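Local atomic coordinates of salicylaldehyde dehydrogenase NahF (Pseudomonas putida, PDB entry 4JZ6), a protein that probably catalyses the NAD(+)-dependent oxidation of salicylaldehyde to salicylate, a step of naphthalene degradation, as a member of the aldehyde dehydrogenase family. Residues Thr20-Asn25 against Asn216-Ser221; Gln35-Lys40 against Ser51-Val56; Ala284-Ala289 against Asp315-Arg320; Leu307-Lys312 against Thr402-Cys407. All coordinates share one frame; numbering follows the deposited sequence.

The four contacts form two clusters on opposite sides of the chain's centre, with centres about 44 to 45 Å apart between clusters. Contact 2 is nested inside the loop closed by contact 1, and both reach a small sheet in which strands 18-24 and 47-52 are neighbours; Thr20 and Asn53 join them through bonds to Ala52 and Ser221. Later in the chain come contacts 3 and 4, whose segments alternate, with centres about 10 Å apart. Both use helix 311-327, and a salt bridge from Asp315 to Arg406 ties them. One cluster fastens the N-terminal strands to an outer strand of a six-stranded sheet; the other joins two strands of the seven-stranded sheet and packs helices on it.

Contact 1: Thr20-Asn25 against Asn216-Ser221; sequences TKLFIN and NYLNSS
The CB of Tyr217 lies against the CB of Phe23 at 3.7 Å, an apolar touch at the one beta bridge between the two strands. Both side chains place CG anti to the backbone N (chi1 -173° in Phe23, 168° in Tyr217), and from the touching CB atoms their rings lead apart: that of Phe23 meets the ring of Trp28, while that of Tyr217 runs past the backbone of residue 21, its CE1 3.8 Å from Lys21 O. Between the two residues the backbones form an antiparallel hydrogen-bonded pair. Phe23 N bonds to Tyr217 O at 3.1 Å, and Tyr217 N returns a bond to Phe23 O at 2.7 Å.

Asn216 continues the strand pairing with its side chain. Its OD1 accepts from Asn25 N at 3.2 Å, the donor standing nearly in line with the side-chain C=O, and the same oxygen lies 3.6 Å from CG2 of Ile24, whose side chain crosses the amide at about a right angle. At the other end Leu22 CG reaches Leu218 CD2 at 4.2 Å, a looser apolar touch. The hydroxyl of Tyr217 accepts from Asn219 ND2 at 2.9 Å, close to the amide plane; that ND2 also serves Ser191 O, so one amide holds the phenol end in place.

Strand 215-218 borders the six-stranded sheet, bonded on its inner flank to strand 186-189, and this bridge joins it to strand 18-24 of the small N-terminal sheet. Helix 195-208 packs on Phe23 and Tyr217, whereas helix 56-73 touches Leu22, Ile24 and Asn216.

Contact 2: Gln35-Lys40 against Ser51-Val56; sequences QTFERK and SANATV
The ring of Phe37 meets the other strand by a face and by its edge. Ser51 CB lies over one face, 3.5 Å from Phe37 CZ, with Ser51 OG at a slant; at the edge Ala52 O lies near the ring plane, 3.3 Å from Phe37 CE2, and Asn53 CA is also at the rim. The amide of Asn53 likewise comes in at a slant, its OD1 3.6 Å from Phe37 CD2, with the ring and amide planes 59° apart and the two side chains crossing at about a right angle. A chi1 of 72° sets CG of Phe37 between its own backbone N and carbonyl carbon, swinging the ring back over residues 51 to 53 instead of out along the strand.

These residues belong to the beta hairpin of strands 36-40 and 47-52, which forms one border of the four-stranded N-terminal sheet. Phe37 and Ser51 form a hydrogen-bonded antiparallel pair, with Ser51 N bonding to Phe37 O and Phe37 N to Ser51 O at 2.9 Å. Thr36 and Ala52 follow as a non-hydrogen-bonded pair whose side chains diverge. With an alanine in place of Phe37, Ser51 CB is likely to lose the ring face beneath it and the Asn53 amide its apolar neighbour, opening a gap beside the hairpin.

Beyond the pair, Asn53 N donates to Gln35 O at 2.8 Å, prolonging the pairing past the strand end. Asn53 places CG anti to its N (chi1 -160°), which carries the amide to the Phe37 ring and lets OD1 accept from Ser221 N. Thr55 then N-caps helix 56-73, while Thr36 OG1 turns to Glu50 OE2.

Contact 3: Ala284-Ala289 against Asp315-Arg320; sequences AAVKAA and DEFVAR. With SO4 (sulfate ion), chain E.
Phe317 drives its ring into helix 284-289, and the close packing of this contact gathers round the ring's outer end. CG2 of Val286 comes in obliquely, 3.7 Å from Phe317 CE1, the two side chains running alongside in opposing senses. Ala285 CB and Ala289 CB, one helical turn apart, meet Phe317 CE1 and Phe317 CZ respectively, each at 4.0 Å, the latter at the ring edge. With chi1 at 170°, CG of Phe317 stands anti to its N and the ring bridges the helices, whose axes approach to 9.9 Å and cross at -48°. Strands 273-276 and 306-310 also touch Phe317, through Val276 and Val309.

The other side is looser and polar. Arg320 offers only its CB to Val286 CG2, at 3.8 Å, and then runs extended from CG to NE, past the apolar patch. Its NH1 donates to sulfate O4 at 3.2 Å, that oxygen lying at the edge of the guanidinium and in its plane; the NH2 bond to O1 is weak. The sulfate, probably from the crystallisation liquor, is also bound by Ile282 N, Asn283 N and Arg431, which implies an anion-accepting spot beside the start of helix 282-294, where the helix dipole may add to the attraction.

Contact 4: Leu307-Lys312 against Thr402-Cys407; sequences LVVDEK and TVVIRC
Leu307 reaches over Thr402 with one methyl, CD2 lying 3.4 Å from OG1, and the two side chains cross at about a right angle. Thr402 keeps OG1 anti to its backbone N (chi1 -162°), where the hydroxyl hydrogen-bonds Thr304 O. On the same face of the sheet, Val309 (chi1 -61°) sets CG1 anti to the carbonyl carbon and leaves CG2 between N and carbonyl carbon, bringing CG2 to 3.7 Å from Val404 CG1 and 4.0 Å from Arg406 CG.

Glu311 bends at its second torsion and folds back across Arg406, so that Glu311 OE1 lies 3.1 Å from Arg406 CD. The carboxylate and guanidinium planes stand 46° apart, and the salt bridge from OE2 to NH2 is long and its hydrogen bond weak; Arg406 has firmer partners in Asp384 and Asp315. On the opposite face Cys407 SG lies 3.7 Å from Val309 O and packs on helix 410-418.

Asp310 N-caps helix 311-327. Its OD1 accepts from Lys312 N at 3.3 Å and from Lys312 NZ at 3.1 Å, the donors arriving from opposite faces of the carboxylate, while OD2 takes Gly409 N. Were an alanine to stand in its place, the helix would probably lose its cap, and Gly409 N and the Lys312 ammonium this carboxylate.

Five backbone bonds join the segments, from Leu307 N to Val403 O through to Glu311 N, which meets Cys407 O at 2.8 Å. Parallel neighbouring strands, the first leading straight into a helix packed on their Leu307 and Val309 face, are characteristic of the alpha/beta architecture of the catalytic domain in aldehyde dehydrogenases.

Contact 1: Thr20-Asn25 against Asn216-Ser221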
loop_
_atom_site.group_PDB
_atom_site.type_symbol
_atom_site.label_atom_id
_atom_site.label_comp_id
_atom_site.label_asym_id
_atom_site.label_seq_id
_atom_site.Cartn_x
_atom_site.Cartn_y
_atom_site.Cartn_z
ATOM N N THR A 20 0.799 -35.658 3.481
ATOM C CA THR A 20 0.267 -34.348 3.862
ATOM C C THR A 20 -1.042 -34.002 3.138
ATOM O O THR A 20 -1.171 -34.221 1.933
ATOM C CB THR A 20 1.330 -33.265 3.587
ATOM O OG1 THR A 20 2.131 -33.093 4.758
ATOM C CG2 THR A 20 0.698 -31.927 3.219
ATOM N N LYS A 21 -2.015 -33.463 3.874
ATOM C CA LYS A 21 -3.313 -33.119 3.291
ATOM C C LYS A 21 -3.557 -31.610 3.224
ATOM O O LYS A 21 -2.693 -30.809 3.589
ATOM C CB LYS A 21 -4.441 -33.787 4.080
ATOM C CG LYS A 21 -4.496 -35.307 3.946
ATOM C CD LYS A 21 -5.799 -35.872 4.494
ATOM C CE LYS A 21 -5.919 -37.366 4.225
ATOM N NZ LYS A 21 -7.285 -37.881 4.542
ATOM N N LEU A 22 -4.737 -31.232 2.738
ATOM C CA LEU A 22 -5.204 -29.845 2.793
ATOM C C LEU A 22 -5.876 -29.598 4.143
ATOM O O LEU A 22 -6.253 -30.548 4.835
ATOM C CB LEU A 22 -6.211 -29.583 1.671
ATOM C CG LEU A 22 -5.733 -28.991 0.341
ATOM C CD1 LEU A 22 -4.282 -29.350 0.029
ATOM C CD2 LEU A 22 -6.669 -29.419 -0.792
ATOM N N PHE A 23 -6.039 -28.333 4.519
ATOM C CA PHE A 23 -6.702 -28.010 5.781
ATOM C C PHE A 23 -7.767 -26.923 5.631
ATOM O O PHE A 23 -7.450 -25.762 5.368
ATOM C CB PHE A 23 -5.670 -27.597 6.824
ATOM C CG PHE A 23 -6.236 -27.402 8.196
ATOM C CD1 PHE A 23 -6.544 -28.494 8.995
ATOM C CD2 PHE A 23 -6.451 -26.125 8.695
ATOM C CE1 PHE A 23 -7.060 -28.320 10.272
ATOM C CE2 PHE A 23 -6.965 -25.942 9.965
ATOM C CZ PHE A 23 -7.266 -27.041 10.758
ATOM N N ILE A 24 -9.031 -27.312 5.792
ATOM C CA ILE A 24 -10.154 -26.380 5.724
ATOM C C ILE A 24 -11.172 -26.670 6.830
ATOM O O ILE A 24 -11.594 -27.814 7.001
ATOM C CB ILE A 24 -10.871 -26.452 4.364
ATOM C CG1 ILE A 24 -9.899 -26.142 3.224
ATOM C CG2 ILE A 24 -12.045 -25.494 4.337
ATOM C CD1 ILE A 24 -10.543 -26.128 1.861
ATOM N N ASN A 25 -11.557 -25.632 7.573
ATOM C CA ASN A 25 -12.545 -25.753 8.650
ATOM C C ASN A 25 -12.208 -26.790 9.722
ATOM O O ASN A 25 -13.039 -27.638 10.048
ATOM C CB ASN A 25 -13.935 -26.048 8.079
ATOM C CG ASN A 25 -14.802 -24.812 7.987
ATOM O OD1 ASN A 25 -14.709 -23.908 8.823
ATOM N ND2 ASN A 25 -15.658 -24.763 6.971
ATOM N N ASN A 216 -6.870 -21.526 7.054
ATOM C CA ASN A 216 -7.120 -22.552 6.054
ATOM C C ASN A 216 -5.894 -22.717 5.157
ATOM O O ASN A 216 -5.330 -21.733 4.680
ATOM C CB ASN A 216 -8.362 -22.198 5.236
ATOM C CG ASN A 216 -9.599 -22.008 6.108
ATOM O OD1 ASN A 216 -10.368 -22.944 6.325
ATOM N ND2 ASN A 216 -9.787 -20.796 6.619
ATOM N N TYR A 217 -5.485 -23.963 4.934
ATOM C CA TYR A 217 -4.194 -24.247 4.314
ATOM C C TYR A 217 -4.322 -24.913 2.952
ATOM O O TYR A 217 -5.039 -25.900 2.790
ATOM C CB TYR A 217 -3.352 -25.112 5.260
ATOM C CG TYR A 217 -2.102 -25.715 4.654
ATOM C CD1 TYR A 217 -1.872 -27.087 4.715
ATOM C CD2 TYR A 217 -1.144 -24.918 4.035
ATOM C CE1 TYR A 217 -0.725 -27.651 4.173
ATOM C CE2 TYR A 217 0.010 -25.477 3.486
ATOM C CZ TYR A 217 0.212 -26.844 3.561
ATOM O OH TYR A 217 1.349 -27.403 3.020
ATOM N N LEU A 218 -3.611 -24.365 1.975
ATOM C CA LEU A 218 -3.621 -24.901 0.624
ATOM C C LEU A 218 -2.202 -25.076 0.110
ATOM O O LEU A 218 -1.327 -24.243 0.365
ATOM C CB LEU A 218 -4.368 -23.965 -0.320
ATOM C CG LEU A 218 -5.852 -23.717 -0.081
ATOM C CD1 LEU A 218 -6.274 -22.522 -0.904
ATOM C CD2 LEU A 218 -6.659 -24.938 -0.457
ATOM N N ASN A 219 -1.978 -26.169 -0.610
ATOM C CA ASN A 219 -0.725 -26.373 -1.313
ATOM C C ASN A 219 -1.007 -27.062 -2.637
ATOM O O ASN A 219 -2.048 -27.703 -2.798
ATOM C CB ASN A 219 0.247 -27.194 -0.469
ATOM C CG ASN A 219 1.683 -26.758 -0.658
ATOM O OD1 ASN A 219 2.055 -26.267 -1.725
ATOM N ND2 ASN A 219 2.499 -26.923 0.381
ATOM N N SER A 220 -0.094 -26.918 -3.591
ATOM C CA SER A 220 -0.300 -27.505 -4.908
ATOM C C SER A 220 1.004 -27.682 -5.669
ATOM O O SER A 220 2.039 -27.129 -5.300
ATOM C CB SER A 220 -1.247 -26.637 -5.734
ATOM O OG SER A 220 -0.684 -25.353 -5.963
ATOM N N SER A 221 0.947 -28.461 -6.739
ATOM C CA SER A 221 2.051 -28.529 -7.678
ATOM C C SER A 221 2.188 -27.155 -8.320
ATOM O O SER A 221 1.193 -26.437 -8.473
ATOM C CB SER A 221 1.783 -29.602 -8.734
ATOM O OG SER A 221 0.464 -29.497 -9.242
#

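Contact 2: Gln35-Lys40 against Ser51-Val56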
loop_
_atom_site.group_PDB
_atom_site.type_symbol
_atom_site.label_atom_id
_atom_site.label_comp_id
_atom_site.label_asym_id
_atom_site.label_seq_id
_atom_site.Cartn_x
_atom_site.Cartn_y
_atom_site.Cartn_z
ATOM N N GLN A 35 -6.136 -35.886 -6.045
ATOM C CA GLN A 35 -4.837 -35.904 -6.700
ATOM C C GLN A 35 -3.745 -35.436 -5.742
ATOM O O GLN A 35 -3.994 -34.621 -4.849
ATOM C CB GLN A 35 -4.859 -35.019 -7.946
ATOM C CG GLN A 35 -5.754 -35.527 -9.053
ATOM C CD GLN A 35 -4.966 -36.129 -10.194
ATOM O OE1 GLN A 35 -4.857 -37.355 -10.313
ATOM N NE2 GLN A 35 -4.408 -35.269 -11.047
ATOM N N THR A 36 -2.537 -35.954 -5.933
ATOM C CA THR A 36 -1.411 -35.557 -5.101
ATOM C C THR A 36 -0.261 -34.995 -5.925
ATOM O O THR A 36 -0.297 -35.004 -7.159
ATOM C CB THR A 36 -0.892 -36.736 -4.261
ATOM O OG1 THR A 36 -0.611 -37.846 -5.118
ATOM C CG2 THR A 36 -1.929 -37.151 -3.237
ATOM N N PHE A 37 0.747 -34.485 -5.225
ATOM C CA PHE A 37 2.001 -34.070 -5.840
ATOM C C PHE A 37 3.111 -34.348 -4.842
ATOM O O PHE A 37 2.860 -34.421 -3.638
ATOM C CB PHE A 37 1.975 -32.586 -6.221
ATOM C CG PHE A 37 2.037 -31.647 -5.045
ATOM C CD1 PHE A 37 3.250 -31.139 -4.604
ATOM C CD2 PHE A 37 0.879 -31.254 -4.396
ATOM C CE1 PHE A 37 3.306 -30.264 -3.527
ATOM C CE2 PHE A 37 0.925 -30.379 -3.323
ATOM C CZ PHE A 37 2.141 -29.881 -2.889
ATOM N N GLU A 38 4.337 -34.496 -5.332
ATOM C CA GLU A 38 5.440 -34.885 -4.461
ATOM C C GLU A 38 6.524 -33.825 -4.339
ATOM O O GLU A 38 6.711 -32.997 -5.230
ATOM C CB GLU A 38 6.056 -36.200 -4.934
ATOM C CG GLU A 38 5.132 -37.400 -4.799
ATOM C CD GLU A 38 5.696 -38.637 -5.458
ATOM O OE1 GLU A 38 6.512 -38.484 -6.397
ATOM O OE2 GLU A 38 5.327 -39.757 -5.038
ATOM N N ARG A 39 7.219 -33.852 -3.208
ATOM C CA ARG A 39 8.438 -33.086 -3.024
ATOM C C ARG A 39 9.573 -34.098 -2.973
ATOM O O ARG A 39 9.793 -34.743 -1.946
ATOM C CB ARG A 39 8.375 -32.270 -1.731
ATOM C CG ARG A 39 9.699 -31.662 -1.283
ATOM C CD ARG A 39 10.378 -30.877 -2.395
ATOM N NE ARG A 39 11.576 -30.176 -1.933
ATOM C CZ ARG A 39 12.570 -29.795 -2.735
ATOM N NH1 ARG A 39 12.513 -30.055 -4.034
ATOM N NH2 ARG A 39 13.625 -29.160 -2.241
ATOM N N LYS A 40 10.266 -34.271 -4.095
ATOM C CA LYS A 40 11.408 -35.171 -4.133
ATOM C C LYS A 40 12.653 -34.402 -3.709
ATOM O O LYS A 40 12.747 -33.193 -3.924
ATOM C CB LYS A 40 11.612 -35.749 -5.535
ATOM C CG LYS A 40 10.432 -36.527 -6.103
ATOM C CD LYS A 40 10.686 -36.855 -7.570
ATOM C CE LYS A 40 9.461 -37.445 -8.251
ATOM N NZ LYS A 40 9.635 -37.498 -9.737
ATOM N N SER A 51 1.875 -34.679 -0.987
ATOM C CA SER A 51 0.860 -33.744 -0.510
ATOM C C SER A 51 -0.400 -33.761 -1.375
ATOM O O SER A 51 -0.339 -34.053 -2.569
ATOM C CB SER A 51 1.434 -32.324 -0.434
ATOM O OG SER A 51 0.460 -31.379 -0.007
ATOM N N ALA A 52 -1.542 -33.467 -0.758
ATOM C CA ALA A 52 -2.781 -33.276 -1.501
ATOM C C ALA A 52 -2.590 -32.116 -2.472
ATOM O O ALA A 52 -2.009 -31.093 -2.117
ATOM C CB ALA A 52 -3.930 -32.994 -0.551
ATOM N N ASN A 53 -3.058 -32.287 -3.704
ATOM C CA ASN A 53 -2.869 -31.275 -4.734
ATOM C C ASN A 53 -4.138 -30.468 -4.943
ATOM O O ASN A 53 -4.998 -30.856 -5.724
ATOM C CB ASN A 53 -2.442 -31.932 -6.047
ATOM C CG ASN A 53 -1.778 -30.959 -7.002
ATOM O OD1 ASN A 53 -1.502 -29.808 -6.652
ATOM N ND2 ASN A 53 -1.503 -31.423 -8.215
ATOM N N ALA A 54 -4.242 -29.343 -4.240
ATOM C CA ALA A 54 -5.450 -28.523 -4.246
ATOM C C ALA A 54 -5.891 -28.123 -5.644
ATOM O O ALA A 54 -5.070 -27.940 -6.538
ATOM C CB ALA A 54 -5.247 -27.285 -3.392
ATOM N N THR A 55 -7.199 -28.008 -5.824
ATOM C CA THR A 55 -7.752 -27.485 -7.062
ATOM C C THR A 55 -8.274 -26.083 -6.802
ATOM O O THR A 55 -8.291 -25.623 -5.658
ATOM C CB THR A 55 -8.920 -28.332 -7.573
ATOM O OG1 THR A 55 -9.983 -28.308 -6.611
ATOM C CG2 THR A 55 -8.473 -29.762 -7.816
ATOM N N VAL A 56 -8.698 -25.412 -7.868
ATOM C CA VAL A 56 -9.329 -24.107 -7.744
ATOM C C VAL A 56 -10.568 -24.233 -6.869
ATOM O O VAL A 56 -10.833 -23.373 -6.022
ATOM C CB VAL A 56 -9.712 -23.546 -9.121
ATOM C CG1 VAL A 56 -10.638 -22.351 -8.974
ATOM C CG2 VAL A 56 -8.463 -23.168 -9.892
#

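Contact 3: Ala284-Ala289 against Asp315-Arg320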
loop_
_atom_site.group_PDB
_atom_site.type_symbol
_atom_site.label_atom_id
_atom_site.label_comp_id
_atom_site.label_asym_id
_atom_site.label_seq_id
_atom_site.Cartn_x
_atom_site.Cartn_y
_atom_site.Cartn_z
ATOM N N ALA A 284 35.833 -8.052 11.856
ATOM C CA ALA A 284 34.400 -8.002 12.095
ATOM C C ALA A 284 33.590 -8.079 10.801
ATOM O O ALA A 284 32.523 -8.699 10.763
ATOM C CB ALA A 284 34.041 -6.749 12.871
ATOM N N ALA A 285 34.093 -7.446 9.747
ATOM C CA ALA A 285 33.374 -7.406 8.479
ATOM C C ALA A 285 33.398 -8.765 7.795
ATOM O O ALA A 285 32.390 -9.202 7.236
ATOM C CB ALA A 285 33.941 -6.336 7.567
ATOM N N VAL A 286 34.549 -9.432 7.842
ATOM C CA VAL A 286 34.664 -10.773 7.279
ATOM C C VAL A 286 33.666 -11.718 7.945
ATOM O O VAL A 286 32.966 -12.469 7.264
ATOM C CB VAL A 286 36.101 -11.329 7.386
ATOM C CG1 VAL A 286 36.128 -12.818 7.077
ATOM C CG2 VAL A 286 37.027 -10.578 6.439
ATOM N N LYS A 287 33.581 -11.654 9.271
ATOM C CA LYS A 287 32.633 -12.480 10.014
ATOM C C LYS A 287 31.190 -12.228 9.583
ATOM O O LYS A 287 30.420 -13.164 9.369
ATOM C CB LYS A 287 32.790 -12.277 11.526
ATOM C CG LYS A 287 34.145 -12.715 12.061
ATOM C CD LYS A 287 34.124 -12.983 13.557
ATOM C CE LYS A 287 34.123 -11.707 14.379
ATOM N NZ LYS A 287 34.117 -12.006 15.844
ATOM N N ALA A 288 30.825 -10.962 9.444
ATOM C CA ALA A 288 29.480 -10.631 8.998
ATOM C C ALA A 288 29.282 -11.107 7.569
ATOM O O ALA A 288 28.211 -11.592 7.207
ATOM C CB ALA A 288 29.238 -9.144 9.097
ATOM N N ALA A 289 30.327 -10.965 6.760
ATOM C CA ALA A 289 30.259 -11.365 5.364
ATOM C C ALA A 289 30.052 -12.874 5.242
ATOM O O ALA A 289 29.131 -13.325 4.561
ATOM C CB ALA A 289 31.512 -10.925 4.619
ATOM N N ASP A 315 41.873 -6.124 -1.437
ATOM C CA ASP A 315 42.760 -7.280 -1.539
ATOM C C ASP A 315 42.910 -8.018 -0.213
ATOM O O ASP A 315 42.875 -9.250 -0.171
ATOM C CB ASP A 315 44.140 -6.868 -2.060
ATOM C CG ASP A 315 44.157 -6.644 -3.560
ATOM O OD1 ASP A 315 43.329 -7.256 -4.265
ATOM O OD2 ASP A 315 45.009 -5.864 -4.033
ATOM N N GLU A 316 43.075 -7.263 0.869
ATOM C CA GLU A 316 43.245 -7.862 2.185
ATOM C C GLU A 316 41.947 -8.509 2.640
ATOM O O GLU A 316 41.943 -9.648 3.107
ATOM C CB GLU A 316 43.691 -6.814 3.198
ATOM C CG GLU A 316 43.867 -7.342 4.609
ATOM C CD GLU A 316 44.141 -6.229 5.610
ATOM O OE1 GLU A 316 44.361 -5.071 5.180
ATOM O OE2 GLU A 316 44.128 -6.509 6.828
ATOM N N PHE A 317 40.845 -7.778 2.491
ATOM C CA PHE A 317 39.530 -8.274 2.885
ATOM C C PHE A 317 39.140 -9.530 2.116
ATOM O O PHE A 317 38.638 -10.493 2.701
ATOM C CB PHE A 317 38.458 -7.203 2.678
ATOM C CG PHE A 317 37.058 -7.715 2.835
ATOM C CD1 PHE A 317 36.475 -7.796 4.089
ATOM C CD2 PHE A 317 36.323 -8.120 1.729
ATOM C CE1 PHE A 317 35.187 -8.273 4.237
ATOM C CE2 PHE A 317 35.038 -8.600 1.869
ATOM C CZ PHE A 317 34.467 -8.676 3.124
ATOM N N VAL A 318 39.348 -9.503 0.804
ATOM C CA VAL A 318 39.011 -10.640 -0.045
ATOM C C VAL A 318 39.815 -11.874 0.357
ATOM O O VAL A 318 39.286 -12.984 0.391
ATOM C CB VAL A 318 39.216 -10.318 -1.550
ATOM C CG1 VAL A 318 39.096 -11.574 -2.401
ATOM C CG2 VAL A 318 38.212 -9.281 -2.012
ATOM N N ALA A 319 41.084 -11.673 0.691
ATOM C CA ALA A 319 41.938 -12.782 1.106
ATOM C C ALA A 319 41.405 -13.480 2.360
ATOM O O ALA A 319 41.318 -14.706 2.406
ATOM C CB ALA A 319 43.368 -12.309 1.318
ATOM N N ARG A 320 41.041 -12.696 3.372
ATOM C CA ARG A 320 40.513 -13.259 4.612
ATOM C C ARG A 320 39.171 -13.946 4.371
ATOM O O ARG A 320 38.943 -15.063 4.837
ATOM C CB ARG A 320 40.365 -12.182 5.690
ATOM C CG ARG A 320 41.654 -11.454 6.024
ATOM C CD ARG A 320 41.563 -10.810 7.399
ATOM N NE ARG A 320 42.535 -9.733 7.576
ATOM C CZ ARG A 320 42.504 -8.859 8.579
ATOM N NH1 ARG A 320 41.549 -8.934 9.499
ATOM N NH2 ARG A 320 43.423 -7.905 8.662
HETATM S S SO4 E . 41.447 -5.140 11.305
HETATM O O1 SO4 E . 42.667 -5.064 10.504
HETATM O O2 SO4 E . 41.672 -4.458 12.577
HETATM O O3 SO4 E . 40.373 -4.473 10.576
HETATM O O4 SO4 E . 41.080 -6.535 11.557
#

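Contact 4: Leu307-Lys312 against Thr402-Cys407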
loop_
_atom_site.group_PDB
_atom_site.type_symbol
_atom_site.label_atom_id
_atom_site.label_comp_id
_atom_site.label_asym_id
_atom_site.label_seq_id
_atom_site.Cartn_x
_atom_site.Cartn_y
_atom_site.Cartn_z
ATOM N N LEU A 307 29.418 -7.637 -1.918
ATOM C CA LEU A 307 30.374 -7.085 -0.981
ATOM C C LEU A 307 31.002 -5.868 -1.651
ATOM O O LEU A 307 31.945 -6.014 -2.439
ATOM C CB LEU A 307 31.465 -8.109 -0.653
ATOM C CG LEU A 307 31.188 -9.342 0.222
ATOM C CD1 LEU A 307 30.595 -8.930 1.557
ATOM C CD2 LEU A 307 30.291 -10.362 -0.470
ATOM N N VAL A 308 30.478 -4.671 -1.380
ATOM C CA VAL A 308 31.108 -3.467 -1.936
ATOM C C VAL A 308 32.231 -2.973 -1.014
ATOM O O VAL A 308 31.998 -2.511 0.104
ATOM C CB VAL A 308 30.087 -2.351 -2.377
ATOM C CG1 VAL A 308 28.908 -2.968 -3.104
ATOM C CG2 VAL A 308 29.591 -1.545 -1.219
ATOM N N VAL A 309 33.466 -3.133 -1.482
ATOM C CA VAL A 309 34.633 -2.876 -0.649
ATOM C C VAL A 309 35.531 -1.791 -1.237
ATOM O O VAL A 309 35.692 -1.691 -2.454
ATOM C CB VAL A 309 35.457 -4.163 -0.429
ATOM C CG1 VAL A 309 34.623 -5.213 0.270
ATOM C CG2 VAL A 309 35.938 -4.704 -1.748
ATOM N N ASP A 310 36.108 -0.971 -0.369
ATOM C CA ASP A 310 37.007 0.072 -0.828
ATOM C C ASP A 310 38.293 -0.564 -1.347
ATOM O O ASP A 310 38.829 -1.490 -0.735
ATOM C CB ASP A 310 37.309 1.061 0.294
ATOM C CG ASP A 310 37.827 2.381 -0.225
ATOM O OD1 ASP A 310 39.054 2.515 -0.399
ATOM O OD2 ASP A 310 37.005 3.288 -0.467
ATOM N N GLU A 311 38.775 -0.069 -2.482
ATOM C CA GLU A 311 39.966 -0.616 -3.120
ATOM C C GLU A 311 41.163 -0.672 -2.181
ATOM O O GLU A 311 41.951 -1.612 -2.246
ATOM C CB GLU A 311 40.331 0.196 -4.367
ATOM C CG GLU A 311 39.776 -0.358 -5.670
ATOM C CD GLU A 311 40.469 -1.633 -6.125
ATOM O OE1 GLU A 311 39.933 -2.297 -7.039
ATOM O OE2 GLU A 311 41.548 -1.968 -5.584
ATOM N N LYS A 312 41.293 0.328 -1.308
ATOM C CA LYS A 312 42.434 0.409 -0.394
ATOM C C LYS A 312 42.515 -0.819 0.506
ATOM O O LYS A 312 43.564 -1.135 1.064
ATOM C CB LYS A 312 42.347 1.662 0.486
ATOM C CG LYS A 312 42.322 2.984 -0.262
ATOM C CD LYS A 312 42.463 4.149 0.710
ATOM C CE LYS A 312 41.837 5.421 0.156
ATOM N NZ LYS A 312 40.366 5.270 -0.071
ATOM N N THR A 402 28.446 -15.367 -4.012
ATOM C CA THR A 402 28.350 -13.941 -3.732
ATOM C C THR A 402 29.438 -13.174 -4.495
ATOM O O THR A 402 30.465 -13.750 -4.877
ATOM C CB THR A 402 28.419 -13.664 -2.214
ATOM O OG1 THR A 402 27.910 -12.353 -1.938
ATOM C CG2 THR A 402 29.847 -13.789 -1.697
ATOM N N VAL A 403 29.204 -11.881 -4.729
ATOM C CA VAL A 403 30.102 -11.083 -5.565
ATOM C C VAL A 403 30.758 -9.902 -4.846
ATOM O O VAL A 403 30.162 -9.272 -3.967
ATOM C CB VAL A 403 29.396 -10.561 -6.838
ATOM C CG1 VAL A 403 28.810 -11.714 -7.628
ATOM C CG2 VAL A 403 28.320 -9.550 -6.485
ATOM N N VAL A 404 31.998 -9.617 -5.231
ATOM C CA VAL A 404 32.733 -8.479 -4.700
ATOM C C VAL A 404 32.802 -7.361 -5.734
ATOM O O VAL A 404 33.308 -7.557 -6.841
ATOM C CB VAL A 404 34.171 -8.863 -4.303
ATOM C CG1 VAL A 404 34.810 -7.751 -3.506
ATOM C CG2 VAL A 404 34.173 -10.148 -3.504
ATOM N N ILE A 405 32.278 -6.192 -5.376
ATOM C CA ILE A 405 32.441 -5.009 -6.209
ATOM C C ILE A 405 33.358 -4.029 -5.495
ATOM O O ILE A 405 33.075 -3.600 -4.377
ATOM C CB ILE A 405 31.105 -4.319 -6.498
ATOM C CG1 ILE A 405 30.084 -5.336 -7.016
ATOM C CG2 ILE A 405 31.311 -3.202 -7.501
ATOM C CD1 ILE A 405 28.658 -4.838 -6.983
ATOM N N ARG A 406 34.472 -3.699 -6.134
ATOM C CA ARG A 406 35.430 -2.780 -5.546
ATOM C C ARG A 406 35.049 -1.350 -5.897
ATOM O O ARG A 406 34.485 -1.093 -6.963
ATOM C CB ARG A 406 36.840 -3.100 -6.034
ATOM C CG ARG A 406 37.378 -4.416 -5.508
ATOM C CD ARG A 406 38.479 -4.969 -6.386
ATOM N NE ARG A 406 38.991 -6.234 -5.869
ATOM C CZ ARG A 406 40.191 -6.392 -5.320
ATOM N NH1 ARG A 406 40.560 -7.586 -4.877
ATOM N NH2 ARG A 406 41.027 -5.364 -5.225
ATOM N N CYS A 407 35.350 -0.423 -4.994
ATOM C CA CYS A 407 35.012 0.979 -5.205
ATOM C C CYS A 407 36.043 1.890 -4.571
ATOM O O CYS A 407 36.847 1.458 -3.746
ATOM C CB CYS A 407 33.634 1.295 -4.625
ATOM S SG CYS A 407 33.546 1.265 -2.812
#